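Local coordinates for protein xyloglucan-specific endo-beta-1,4-glucanase BoGH9A (Bacteroides ovatus, PDB 6DHT) that hydrolyses internal beta-1,4-glucosidic linkages in the backbone of xyloglucan, releasing xyloglucan oligosaccharides for the gut bacterium, at residues 166-171 and 549-554; 483-488 and 512-517; 491-496 and 545-550. One frame throughout, in Å; residues are numbered along the deposited sequence. Where two conformers were deposited one is given.

Contact 1: 166-171 and 549-554; sequences WYDAGD and VAINWN
Ile551 drives its branched side chain at the loop residues Trp166, Tyr167 and Asp168, and it loses more surface here than any other residue of the two segments. Its backbone N donates to Asp168 O at 2.9 Å, an almost straight bond (166° at the hydrogen). CG1 lies between the backbone N and the carbonyl carbon (chi1 59°), which sends the long branch across the Asp168 side chain at about a right angle and brings CD1 to 3.4 Å from Asp168 OD1. The same methyl reaches CE3 of Trp166 at 4.0 Å, while the shorter branch packs against a backbone carbonyl, CG2 to Tyr167 O at 3.6 Å. Asp168 thus gives its carbonyl to the backbone of Ile551 and its OD1 to that residue's long branch; the carboxylate itself is held by Asn178 on OD1 and by Tyr333 on OD2. One step along, Ala169 CB sits on Val549 O at 3.1 Å and meets Ala550 CB at 3.8 Å, a close approach that probably leaves little room for more bulk. Asp168 to Asp171 spell the DAGD signature of family 9, and Asp171 is the predicted nucleophile; the contact therefore sets the signature loop against the chain that runs on from Glu548, the predicted proton donor. Ala550 is the N-cap of helix 551-567, so the loop between strands 159-160 and 174-175 is fastened at the very start of that helix, with helix 176-192 packing on Trp166 and Ile551 and helix 105-117 reaching Ile551 through Phe115.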
loop_
_atom_site.group_PDB
_atom_site.type_symbol
_atom_site.label_atom_id
_atom_site.label_comp_id
_atom_site.label_asym_id
_atom_site.label_seq_id
_atom_site.Cartn_x
_atom_site.Cartn_y
_atom_site.Cartn_z
ATOM N N TRP A 166 -1.052 6.277 -13.060
ATOM C CA TRP A 166 -0.695 4.867 -13.051
ATOM C C TRP A 166 -1.840 3.953 -13.502
ATOM O O TRP A 166 -2.991 4.218 -13.195
ATOM C CB TRP A 166 -0.317 4.393 -11.641
ATOM C CG TRP A 166 0.722 5.210 -10.929
ATOM C CD1 TRP A 166 1.991 5.470 -11.346
ATOM C CD2 TRP A 166 0.576 5.832 -9.648
ATOM N NE1 TRP A 166 2.647 6.232 -10.400
ATOM C CE2 TRP A 166 1.798 6.466 -9.348
ATOM C CE3 TRP A 166 -0.466 5.907 -8.727
ATOM C CZ2 TRP A 166 2.000 7.150 -8.161
ATOM C CZ3 TRP A 166 -0.257 6.584 -7.542
ATOM C CH2 TRP A 166 0.964 7.188 -7.270
ATOM N N TYR A 167 -1.510 2.836 -14.130
ATOM C CA TYR A 167 -2.435 1.726 -14.182
ATOM C C TYR A 167 -2.757 1.317 -12.741
ATOM O O TYR A 167 -1.866 1.236 -11.891
ATOM C CB TYR A 167 -1.832 0.538 -14.897
ATOM C CG TYR A 167 -1.468 0.749 -16.342
ATOM C CD1 TYR A 167 -2.385 1.251 -17.249
ATOM C CD2 TYR A 167 -0.193 0.418 -16.805
ATOM C CE1 TYR A 167 -2.040 1.421 -18.573
ATOM C CE2 TYR A 167 0.158 0.604 -18.124
ATOM C CZ TYR A 167 -0.780 1.095 -18.998
ATOM O OH TYR A 167 -0.442 1.291 -20.320
ATOM N N ASP A 168 -4.018 1.030 -12.451
ATOM C CA ASP A 168 -4.425 0.724 -11.089
ATOM C C ASP A 168 -3.811 -0.551 -10.527
ATOM O O ASP A 168 -3.497 -0.624 -9.328
ATOM C CB ASP A 168 -5.935 0.571 -11.019
ATOM C CG ASP A 168 -6.471 0.669 -9.613
ATOM O OD1 ASP A 168 -6.162 1.664 -8.916
ATOM O OD2 ASP A 168 -7.234 -0.222 -9.212
ATOM N N ALA A 169 -3.708 -1.605 -11.339
ATOM C CA ALA A 169 -3.550 -2.921 -10.771
ATOM C C ALA A 169 -3.210 -3.913 -11.866
ATOM O O ALA A 169 -2.382 -3.624 -12.729
ATOM C CB ALA A 169 -4.855 -3.302 -10.063
ATOM N N GLY A 170 -3.844 -5.085 -11.837
ATOM C CA GLY A 170 -3.675 -6.033 -12.915
ATOM C C GLY A 170 -4.363 -5.607 -14.195
ATOM O O GLY A 170 -4.118 -6.235 -15.247
ATOM N N ASP A 171 -5.218 -4.590 -14.118
ATOM C CA ASP A 171 -5.908 -3.965 -15.266
ATOM C C ASP A 171 -5.281 -2.612 -15.616
ATOM O O ASP A 171 -4.395 -2.106 -14.891
ATOM C CB ASP A 171 -7.406 -3.790 -14.985
ATOM C CG ASP A 171 -7.697 -2.796 -13.896
ATOM O OD1 ASP A 171 -7.198 -3.036 -12.760
ATOM O OD2 ASP A 171 -8.448 -1.834 -14.181
ATOM N N VAL A 549 -2.243 -7.866 -8.203
ATOM C CA VAL A 549 -1.385 -6.789 -7.683
ATOM C C VAL A 549 -2.149 -5.488 -7.846
ATOM O O VAL A 549 -3.060 -5.376 -8.653
ATOM C CB VAL A 549 -0.026 -6.734 -8.437
ATOM C CG1 VAL A 549 0.725 -8.051 -8.272
ATOM C CG2 VAL A 549 -0.229 -6.381 -9.929
ATOM N N ALA A 550 -1.820 -4.476 -7.051
ATOM C CA ALA A 550 -2.567 -3.222 -7.074
ATOM C C ALA A 550 -1.821 -2.080 -6.413
ATOM O O ALA A 550 -1.087 -2.300 -5.440
ATOM C CB ALA A 550 -3.892 -3.396 -6.380
ATOM N N ILE A 551 -2.038 -0.866 -6.891
ATOM C CA ILE A 551 -1.356 0.290 -6.304
ATOM C C ILE A 551 -1.686 0.487 -4.826
ATOM O O ILE A 551 -0.812 0.953 -4.065
ATOM C CB ILE A 551 -1.581 1.584 -7.099
ATOM C CG1 ILE A 551 -3.066 1.941 -7.189
ATOM C CG2 ILE A 551 -0.896 1.512 -8.452
ATOM C CD1 ILE A 551 -3.379 3.305 -7.802
ATOM N N ASN A 552 -2.903 0.180 -4.392
ATOM C CA ASN A 552 -3.247 0.368 -2.983
ATOM C C ASN A 552 -2.602 -0.671 -2.114
ATOM O O ASN A 552 -2.352 -0.429 -0.949
ATOM C CB ASN A 552 -4.755 0.433 -2.756
ATOM C CG ASN A 552 -5.501 -0.748 -3.347
ATOM O OD1 ASN A 552 -5.311 -1.126 -4.519
ATOM N ND2 ASN A 552 -6.363 -1.338 -2.539
ATOM N N TRP A 553 -2.328 -1.842 -2.680
ATOM C CA TRP A 553 -1.639 -2.899 -1.958
ATOM C C TRP A 553 -0.151 -2.566 -1.881
ATOM O O TRP A 553 0.463 -2.715 -0.827
ATOM C CB TRP A 553 -1.894 -4.260 -2.633
ATOM C CG TRP A 553 -3.337 -4.648 -2.578
ATOM C CD1 TRP A 553 -4.311 -4.027 -1.888
ATOM C CD2 TRP A 553 -3.967 -5.757 -3.247
ATOM N NE1 TRP A 553 -5.498 -4.659 -2.073
ATOM C CE2 TRP A 553 -5.323 -5.719 -2.916
ATOM C CE3 TRP A 553 -3.508 -6.763 -4.093
ATOM C CZ2 TRP A 553 -6.242 -6.661 -3.381
ATOM C CZ3 TRP A 553 -4.420 -7.700 -4.562
ATOM C CH2 TRP A 553 -5.768 -7.636 -4.208
ATOM N N ASN A 554 0.422 -2.054 -2.960
ATOM C CA ASN A 554 1.801 -1.598 -2.903
ATOM C C ASN A 554 1.983 -0.341 -2.054
ATOM O O ASN A 554 3.067 -0.137 -1.491
ATOM C CB ASN A 554 2.406 -1.436 -4.281
ATOM C CG ASN A 554 3.299 -2.584 -4.609
ATOM O OD1 ASN A 554 2.847 -3.734 -4.636
ATOM N ND2 ASN A 554 4.578 -2.322 -4.777
#

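Contact 2: 483-488 and 512-517; sequences CYVTGL and GFLVGG
Val485 and Leu514 face each other with CA atoms 4.4 Å apart as a non-hydrogen-bonded antiparallel pair, flanked by Val515 N to Tyr484 O on one side and Thr486 N to Phe513 O on the other. A further bond, Gly512 N to Thr486 O at 2.9 Å, arrives from above the carbonyl plane. Thr486, with OG1 between its backbone N and carbonyl carbon (chi1 61°), turns its hydroxyl to the opposing chain and accepts Phe513 N at 3.0 Å; OG1 is also hydrogen-bonded to Ile510 O. The same oxygen lies in the plane of the Phe513 ring, at its edge, 3.9 Å from CD1. A valine in its place would probably leave Phe513 N and Ile510 O each short of a partner inside a buried contact. Val485 to Leu488 form a type II beta turn, with Gly487 at the position where a positive phi suits glycine, so a turn and a loop of the same family 9 catalytic domain are joined by a single antiparallel bridge; Asn554 of helix 551-567 binds Gly512 O and Leu514 N. Toward the other end Tyr484 takes over: its side chain crosses that of Val515 at about a right angle, Tyr484 CD1 to Val515 CG2 at 3.9 Å, and its OH is bonded to Thr480 while Tyr537 meets the ring edge-to-face. Leu514 bends back so that CD1 touches Tyr484 O at 3.5 Å and Val485 CG2 at 4.1 Å, and helix 439-458 packs on Leu514 through Ala441 and Met445.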
loop_
_atom_site.group_PDB
_atom_site.type_symbol
_atom_site.label_atom_id
_atom_site.label_comp_id
_atom_site.label_asym_id
_atom_site.label_seq_id
_atom_site.Cartn_x
_atom_site.Cartn_y
_atom_site.Cartn_z
ATOM N N CYS A 483 7.512 -15.684 0.039
ATOM C CA CYS A 483 7.686 -14.251 0.193
ATOM C C CYS A 483 6.763 -13.664 -0.848
ATOM O O CYS A 483 6.974 -13.879 -2.039
ATOM C CB CYS A 483 9.116 -13.874 -0.101
ATOM S SG CYS A 483 9.385 -12.104 -0.271
ATOM N N TYR A 484 5.724 -12.968 -0.405
ATOM C CA TYR A 484 4.615 -12.582 -1.275
ATOM C C TYR A 484 4.839 -11.302 -2.093
ATOM O O TYR A 484 3.898 -10.670 -2.528
ATOM C CB TYR A 484 3.324 -12.444 -0.454
ATOM C CG TYR A 484 2.719 -13.729 0.096
ATOM C CD1 TYR A 484 2.023 -14.589 -0.742
ATOM C CD2 TYR A 484 2.764 -14.017 1.437
ATOM C CE1 TYR A 484 1.411 -15.708 -0.242
ATOM C CE2 TYR A 484 2.158 -15.152 1.965
ATOM C CZ TYR A 484 1.489 -15.995 1.105
ATOM O OH TYR A 484 0.864 -17.132 1.612
ATOM N N VAL A 485 6.096 -10.962 -2.332
ATOM C CA VAL A 485 6.452 -9.776 -3.096
ATOM C C VAL A 485 7.273 -10.229 -4.299
ATOM O O VAL A 485 8.301 -10.898 -4.141
ATOM C CB VAL A 485 7.304 -8.806 -2.269
ATOM C CG1 VAL A 485 7.607 -7.565 -3.096
ATOM C CG2 VAL A 485 6.566 -8.379 -1.004
ATOM N N THR A 486 6.850 -9.853 -5.492
ATOM C CA THR A 486 7.547 -10.282 -6.704
ATOM C C THR A 486 8.993 -9.815 -6.721
ATOM O O THR A 486 9.310 -8.695 -6.308
ATOM C CB THR A 486 6.846 -9.804 -7.996
ATOM O OG1 THR A 486 6.795 -8.382 -8.027
ATOM C CG2 THR A 486 5.423 -10.320 -8.093
ATOM N N GLY A 487 9.887 -10.679 -7.185
ATOM C CA GLY A 487 11.270 -10.294 -7.381
ATOM C C GLY A 487 12.148 -10.306 -6.149
ATOM O O GLY A 487 13.336 -9.999 -6.252
ATOM N N LEU A 488 11.602 -10.649 -4.993
ATOM C CA LEU A 488 12.389 -10.637 -3.759
ATOM C C LEU A 488 12.285 -11.955 -3.007
ATOM O O LEU A 488 11.395 -12.743 -3.268
ATOM C CB LEU A 488 11.925 -9.508 -2.869
ATOM C CG LEU A 488 12.243 -8.122 -3.440
ATOM C CD1 LEU A 488 11.531 -7.139 -2.612
ATOM C CD2 LEU A 488 13.739 -7.819 -3.454
ATOM N N GLY A 512 8.717 -6.050 -7.217
ATOM C CA GLY A 512 8.288 -5.105 -6.195
ATOM C C GLY A 512 6.819 -5.118 -5.832
ATOM O O GLY A 512 6.413 -4.304 -4.996
ATOM N N PHE A 513 6.015 -6.005 -6.423
ATOM C CA PHE A 513 4.581 -6.033 -6.172
ATOM C C PHE A 513 4.172 -7.020 -5.103
ATOM O O PHE A 513 4.521 -8.182 -5.178
ATOM C CB PHE A 513 3.828 -6.388 -7.456
ATOM C CG PHE A 513 3.885 -5.314 -8.508
ATOM C CD1 PHE A 513 4.940 -5.232 -9.385
ATOM C CD2 PHE A 513 2.868 -4.387 -8.624
ATOM C CE1 PHE A 513 4.980 -4.193 -10.360
ATOM C CE2 PHE A 513 2.889 -3.366 -9.594
ATOM C CZ PHE A 513 3.942 -3.291 -10.468
ATOM N N LEU A 514 3.394 -6.553 -4.127
ATOM C CA LEU A 514 2.770 -7.390 -3.121
ATOM C C LEU A 514 1.516 -8.021 -3.710
ATOM O O LEU A 514 0.584 -7.307 -4.113
ATOM C CB LEU A 514 2.368 -6.545 -1.910
ATOM C CG LEU A 514 1.677 -7.313 -0.774
ATOM C CD1 LEU A 514 2.495 -8.467 -0.253
ATOM C CD2 LEU A 514 1.399 -6.331 0.353
ATOM N N VAL A 515 1.474 -9.337 -3.764
ATOM C CA VAL A 515 0.256 -9.969 -4.261
ATOM C C VAL A 515 -0.807 -10.019 -3.160
ATOM O O VAL A 515 -0.502 -9.921 -1.977
ATOM C CB VAL A 515 0.525 -11.396 -4.858
ATOM C CG1 VAL A 515 1.516 -11.298 -5.996
ATOM C CG2 VAL A 515 1.027 -12.356 -3.796
ATOM N N GLY A 516 -2.071 -10.175 -3.537
ATOM C CA GLY A 516 -3.164 -10.072 -2.582
ATOM C C GLY A 516 -3.099 -11.069 -1.435
ATOM O O GLY A 516 -3.382 -10.739 -0.286
ATOM N N GLY A 517 -2.767 -12.318 -1.752
ATOM C CA GLY A 517 -2.530 -13.355 -0.764
ATOM C C GLY A 517 -3.681 -14.310 -0.593
ATOM O O GLY A 517 -4.694 -14.211 -1.293
#

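Contact 3: 491-496 and 545-550; sequences KSPKHP and ASNEVA. With IMD (imidazole), chain B.
Asn547 brings the ND2 end of its carboxamide in above the plane of the His495-Pro496 peptide, the two planes steeply inclined, ND2 standing 2.9 Å from His495 O and 3.4 Å from Pro496 CA. The bond to His495 O is weak, bent to 116° at the hydrogen; ND2 also bonds to Asp539 OD1, and the other end of the amide, OD1, is bonded to Tyr537 OH and rests 4.0 Å from Pro493 CB. With both ends engaged, the flat group is held in one rotation. Beyond it, Pro496 CB meets Val549 CG1 at 4.1 Å, a small apolar patch beside the polar one. Asp539, a predicted active-site residue, takes backbone N-H groups of Lys494 and His495 as well, which is consistent with the loop and Asn547 together positioning its carboxylate. Glu548 turns away from this loop: OE1 binds His497, and OE2 accepts N1 of a bound imidazole at 2.7 Å, nearly straight at 170°, while Ala550 CB touches imidazole C5 at 3.4 Å. Tyr333 holds the imidazole as well. This molecule probably came from the crystallisation liquor, yet its place on Glu548 OE2 shows that this oxygen faces a pocket able to take a polar ring, consistent with the active site predicted here.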
loop_
_atom_site.group_PDB
_atom_site.type_symbol
_atom_site.label_atom_id
_atom_site.label_comp_id
_atom_site.label_asym_id
_atom_site.label_seq_id
_atom_site.Cartn_x
_atom_site.Cartn_y
_atom_site.Cartn_z
ATOM N N LYS A 491 11.466 -17.715 -2.370
ATOM C CA LYS A 491 10.341 -18.319 -3.066
ATOM C C LYS A 491 9.270 -17.247 -3.124
ATOM O O LYS A 491 8.608 -16.977 -2.127
ATOM C CB LYS A 491 9.852 -19.560 -2.323
ATOM C CG LYS A 491 8.646 -20.199 -2.932
ATOM C CD LYS A 491 8.213 -21.379 -2.098
ATOM C CE LYS A 491 6.858 -21.843 -2.463
ATOM N NZ LYS A 491 6.350 -22.761 -1.407
ATOM N N SER A 492 9.148 -16.621 -4.281
ATOM C CA SER A 492 8.241 -15.493 -4.455
ATOM C C SER A 492 7.338 -15.719 -5.684
ATOM O O SER A 492 7.598 -16.618 -6.489
ATOM C CB SER A 492 9.033 -14.197 -4.601
ATOM O OG SER A 492 9.979 -14.308 -5.660
ATOM N N PRO A 493 6.258 -14.957 -5.843
ATOM C CA PRO A 493 5.350 -15.218 -6.971
ATOM C C PRO A 493 6.008 -14.979 -8.327
ATOM O O PRO A 493 6.579 -13.924 -8.582
ATOM C CB PRO A 493 4.196 -14.248 -6.740
ATOM C CG PRO A 493 4.326 -13.832 -5.282
ATOM C CD PRO A 493 5.779 -13.831 -5.017
ATOM N N LYS A 494 5.924 -15.975 -9.204
ATOM C CA LYS A 494 6.475 -15.866 -10.549
ATOM C C LYS A 494 5.382 -15.671 -11.614
ATOM O O LYS A 494 5.685 -15.398 -12.792
ATOM C CB LYS A 494 7.253 -17.152 -10.845
ATOM C CG LYS A 494 8.472 -17.375 -9.972
ATOM C CD LYS A 494 9.563 -16.352 -10.266
ATOM C CE LYS A 494 10.699 -16.419 -9.252
ATOM N NZ LYS A 494 11.545 -17.630 -9.392
ATOM N N HIS A 495 4.117 -15.749 -11.194
ATOM C CA HIS A 495 2.974 -15.725 -12.121
ATOM C C HIS A 495 1.846 -14.801 -11.680
ATOM O O HIS A 495 0.693 -15.185 -11.651
ATOM C CB HIS A 495 2.447 -17.163 -12.292
ATOM C CG HIS A 495 3.481 -18.090 -12.836
ATOM N ND1 HIS A 495 3.882 -18.050 -14.156
ATOM C CD2 HIS A 495 4.262 -19.006 -12.228
ATOM C CE1 HIS A 495 4.845 -18.938 -14.339
ATOM N NE2 HIS A 495 5.081 -19.549 -13.192
ATOM N N PRO A 496 2.175 -13.559 -11.305
ATOM C CA PRO A 496 1.109 -12.686 -10.821
ATOM C C PRO A 496 0.014 -12.410 -11.833
ATOM O O PRO A 496 0.252 -12.397 -13.039
ATOM C CB PRO A 496 1.859 -11.379 -10.470
ATOM C CG PRO A 496 3.064 -11.424 -11.364
ATOM C CD PRO A 496 3.465 -12.862 -11.405
ATOM N N ALA A 545 -8.223 -13.898 -7.516
ATOM C CA ALA A 545 -8.647 -14.084 -6.128
ATOM C C ALA A 545 -7.483 -14.001 -5.144
ATOM O O ALA A 545 -7.647 -13.518 -4.012
ATOM C CB ALA A 545 -9.359 -15.449 -5.973
ATOM N N SER A 546 -6.323 -14.485 -5.559
ATOM C CA SER A 546 -5.189 -14.618 -4.621
ATOM C C SER A 546 -3.864 -14.025 -5.085
ATOM O O SER A 546 -2.944 -13.866 -4.247
ATOM C CB SER A 546 -4.955 -16.099 -4.232
ATOM O OG SER A 546 -4.240 -16.838 -5.232
ATOM N N ASN A 547 -3.741 -13.715 -6.370
ATOM C CA ASN A 547 -2.437 -13.346 -6.941
ATOM C C ASN A 547 -2.470 -12.027 -7.729
ATOM O O ASN A 547 -1.612 -11.787 -8.561
ATOM C CB ASN A 547 -1.905 -14.499 -7.829
ATOM C CG ASN A 547 -0.412 -14.655 -7.752
ATOM O OD1 ASN A 547 0.214 -14.353 -6.720
ATOM N ND2 ASN A 547 0.182 -15.229 -8.801
ATOM N N GLU A 548 -3.477 -11.198 -7.472
ATOM C CA GLU A 548 -3.610 -9.871 -8.067
ATOM C C GLU A 548 -2.584 -8.898 -7.446
ATOM O O GLU A 548 -2.075 -9.142 -6.354
ATOM C CB GLU A 548 -5.052 -9.372 -7.840
ATOM C CG GLU A 548 -5.373 -7.904 -8.044
ATOM C CD GLU A 548 -5.400 -7.419 -9.466
ATOM O OE1 GLU A 548 -4.713 -7.990 -10.343
ATOM O OE2 GLU A 548 -6.034 -6.359 -9.670
ATOM N N VAL A 549 -2.243 -7.866 -8.203
ATOM C CA VAL A 549 -1.385 -6.789 -7.683
ATOM C C VAL A 549 -2.149 -5.488 -7.846
ATOM O O VAL A 549 -3.060 -5.376 -8.653
ATOM C CB VAL A 549 -0.026 -6.734 -8.437
ATOM C CG1 VAL A 549 0.725 -8.051 -8.272
ATOM C CG2 VAL A 549 -0.229 -6.381 -9.929
ATOM N N ALA A 550 -1.820 -4.476 -7.051
ATOM C CA ALA A 550 -2.567 -3.222 -7.074
ATOM C C ALA A 550 -1.821 -2.080 -6.413
ATOM O O ALA A 550 -1.087 -2.300 -5.440
ATOM C CB ALA A 550 -3.892 -3.396 -6.380
HETATM N N1 IMD B . -6.998 -4.871 -7.659
HETATM C C2 IMD B . -7.576 -3.660 -7.823
HETATM N N3 IMD B . -7.768 -3.126 -6.592
HETATM C C4 IMD B . -7.330 -4.007 -5.665
HETATM C C5 IMD B . -6.842 -5.114 -6.342
#

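Residues 166-171 come first, in the loop between strands 159-160 and 174-175, and contact 1 closes the longest loop, carrying 377 residues round to the start of helix 551-567. Inside it, contact 2 closes a short loop of 23 residues between 483-488 and 512-517. Contact 3 begins within that short loop, at 491-496, and ends past it at 545-550, so contacts 2 and 3 cross; contact 3 also shares Val549 and Ala550 with contact 1. Cys483 N to Lys491 O and Gly517 N to Ser546 O join contacts 2 and 3, the latter reaching helix 544-547, while Asn554 ties contact 2 to helix 551-567 and so to contact 1.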